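Local coordinates for DUF4847 domain-containing protein (PDB 4ZGF) that is of unknown function but binds calcium and probably has a lipocalin-like fold of the calycin clan, at residues E28-A33 against N102-E107. Numbering follows the deposited sequence. Where two conformers were deposited one is given.
Sequences EPKYNA and NNEFIE
E104 reaches across from helix 100-111 and its carboxylate meets both K30 and Y31 at the start of helix 30-35. Its two oxygens divide the work. OE1 of E104 accepts a hydrogen bond of 2.6 Å from OH of Y31, through its syn lone pair. OE2 of E104 pairs with NZ of K30 at 2.8 Å in a salt bridge that is also a hydrogen bond. The ammonium comes in on the syn side, 34° out of the carboxylate plane. E104 OE1 sits at the edge of the Y31 ring, in its plane, while the carboxylate itself is turned steeply against that ring. K30 and Y31 run alongside each other and meet E104 coming from the opposite direction. The K30 chain is extended, with CG anti to the backbone N (chi1 177°). This carries it over the ring of Y31, with CG of K30 4.0 Å above the ring centre, and on to E104. E104 is extended too (chi1 -175°) and spans the gap from its own helix. NZ of K30 also gives a weak hydrogen bond to OH of Y31, at 3.3 Å. In this fold of the calycin clan, built on an antiparallel sheet, the contact joins two helices by side-chain ends alone; the nearest CA atoms, of K30 and E104, are 11.9 Å apart. The ring of Y31 packs on F16 of strand 11-21 and on A49, L50 and I53 of helix 40-54, which probably limits how far its hydroxyl can shift. With an alanine in place of E104, the ammonium of K30 would probably lose this counter-charge and the hydroxyl of Y31 this acceptor.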
loop_
_atom_site.group_PDB
_atom_site.type_symbol
_atom_site.label_atom_id
_atom_site.label_comp_id
_atom_site.label_asym_id
_atom_site.label_seq_id
_atom_site.Cartn_x
_atom_site.Cartn_y
_atom_site.Cartn_z
ATOM N N GLU A 28 -8.189 -7.792 -7.987
ATOM C CA GLU A 28 -9.298 -8.076 -7.093
ATOM C C GLU A 28 -8.994 -7.516 -5.709
ATOM O O GLU A 28 -7.997 -7.925 -5.109
ATOM C CB GLU A 28 -9.554 -9.585 -7.003
ATOM C CG GLU A 28 -10.778 -9.950 -6.145
ATOM C CD GLU A 28 -11.042 -11.439 -5.941
ATOM O OE1 GLU A 28 -10.467 -12.298 -6.660
ATOM O OE2 GLU A 28 -11.871 -11.757 -5.049
ATOM N N PRO A 29 -9.812 -6.604 -5.187
ATOM C CA PRO A 29 -9.517 -5.986 -3.877
ATOM C C PRO A 29 -9.826 -6.964 -2.755
ATOM O O PRO A 29 -10.970 -7.339 -2.538
ATOM C CB PRO A 29 -10.454 -4.771 -3.849
ATOM C CG PRO A 29 -11.630 -5.198 -4.695
ATOM C CD PRO A 29 -11.045 -6.049 -5.792
ATOM N N LYS A 30 -8.794 -7.372 -2.001
ATOM C CA LYS A 30 -8.885 -8.464 -1.050
ATOM C C LYS A 30 -9.897 -8.198 0.064
ATOM O O LYS A 30 -10.769 -9.045 0.315
ATOM C CB LYS A 30 -7.487 -8.689 -0.444
ATOM C CG LYS A 30 -7.466 -9.753 0.624
ATOM C CD LYS A 30 -6.055 -10.015 1.157
ATOM C CE LYS A 30 -6.068 -11.013 2.291
ATOM N NZ LYS A 30 -4.679 -11.296 2.749
ATOM N N TYR A 31 -9.739 -7.090 0.783
ATOM C CA TYR A 31 -10.574 -6.894 1.974
ATOM C C TYR A 31 -11.958 -6.367 1.624
ATOM O O TYR A 31 -12.920 -6.713 2.308
ATOM C CB TYR A 31 -9.817 -6.059 3.012
ATOM C CG TYR A 31 -8.658 -6.855 3.586
ATOM C CD1 TYR A 31 -8.922 -7.931 4.410
ATOM C CD2 TYR A 31 -7.337 -6.573 3.269
ATOM C CE1 TYR A 31 -7.900 -8.700 4.945
ATOM C CE2 TYR A 31 -6.293 -7.331 3.795
ATOM C CZ TYR A 31 -6.579 -8.394 4.635
ATOM O OH TYR A 31 -5.592 -9.201 5.167
ATOM N N ASN A 32 -12.087 -5.579 0.542
ATOM C CA ASN A 32 -13.428 -5.228 0.088
ATOM C C ASN A 32 -14.176 -6.477 -0.393
ATOM O O ASN A 32 -15.377 -6.611 -0.123
ATOM C CB ASN A 32 -13.363 -4.152 -0.982
ATOM C CG ASN A 32 -13.114 -2.779 -0.383
ATOM O OD1 ASN A 32 -14.051 -2.142 0.145
ATOM N ND2 ASN A 32 -11.884 -2.314 -0.433
ATOM N N ALA A 33 -13.487 -7.399 -1.075
ATOM C CA ALA A 33 -14.139 -8.674 -1.440
ATOM C C ALA A 33 -14.503 -9.453 -0.204
ATOM O O ALA A 33 -15.600 -10.029 -0.107
ATOM C CB ALA A 33 -13.272 -9.491 -2.361
ATOM N N ASN A 102 -0.148 -5.429 10.027
ATOM C CA ASN A 102 1.115 -4.718 9.848
ATOM C C ASN A 102 2.079 -5.541 9.011
ATOM O O ASN A 102 2.778 -5.013 8.151
ATOM C CB ASN A 102 1.791 -4.426 11.192
ATOM C CG ASN A 102 1.196 -3.275 11.961
ATOM O OD1 ASN A 102 0.230 -2.629 11.523
ATOM N ND2 ASN A 102 1.787 -2.979 13.114
ATOM N N ASN A 103 2.175 -6.824 9.327
ATOM C CA ASN A 103 3.129 -7.689 8.643
ATOM C C ASN A 103 2.790 -7.752 7.141
ATOM O O ASN A 103 3.682 -7.717 6.297
ATOM C CB ASN A 103 3.104 -9.095 9.259
ATOM C CG ASN A 103 3.492 -9.126 10.741
ATOM O OD1 ASN A 103 3.990 -8.161 11.299
ATOM N ND2 ASN A 103 3.194 -10.244 11.392
ATOM N N GLU A 104 1.501 -7.823 6.818
ATOM C CA GLU A 104 1.064 -7.852 5.438
ATOM C C GLU A 104 1.470 -6.550 4.704
ATOM O O GLU A 104 1.940 -6.575 3.557
ATOM C CB GLU A 104 -0.438 -8.097 5.397
ATOM C CG GLU A 104 -0.997 -8.259 4.014
ATOM C CD GLU A 104 -2.469 -8.604 4.016
ATOM O OE1 GLU A 104 -3.164 -8.382 5.019
ATOM O OE2 GLU A 104 -2.945 -9.090 2.992
ATOM N N PHE A 105 1.245 -5.413 5.366
ATOM C CA PHE A 105 1.594 -4.118 4.786
ATOM C C PHE A 105 3.104 -3.980 4.579
ATOM O O PHE A 105 3.587 -3.559 3.514
ATOM C CB PHE A 105 1.058 -3.014 5.694
ATOM C CG PHE A 105 1.368 -1.630 5.222
ATOM C CD1 PHE A 105 0.604 -1.017 4.259
ATOM C CD2 PHE A 105 2.498 -0.947 5.703
ATOM C CE1 PHE A 105 0.870 0.287 3.829
ATOM C CE2 PHE A 105 2.768 0.350 5.279
ATOM C CZ PHE A 105 1.946 0.959 4.338
ATOM N N ILE A 106 3.866 -4.309 5.626
ATOM C CA ILE A 106 5.317 -4.186 5.570
ATOM C C ILE A 106 5.893 -5.096 4.478
ATOM O O ILE A 106 6.782 -4.681 3.732
ATOM C CB ILE A 106 5.922 -4.471 6.979
ATOM C CG1 ILE A 106 5.540 -3.344 7.947
ATOM C CG2 ILE A 106 7.437 -4.617 6.916
ATOM C CD1 ILE A 106 5.703 -3.745 9.424
ATOM N N GLU A 107 5.361 -6.305 4.351
ATOM C CA GLU A 107 5.826 -7.199 3.311
ATOM C C GLU A 107 5.514 -6.644 1.924
ATOM O O GLU A 107 6.360 -6.681 1.025
ATOM C CB GLU A 107 5.205 -8.577 3.520
ATOM C CG GLU A 107 5.703 -9.656 2.573
ATOM C CD GLU A 107 7.164 -10.188 2.832
ATOM O OE1 GLU A 107 8.021 -9.699 3.672
ATOM O OE2 GLU A 107 7.508 -11.071 2.024
#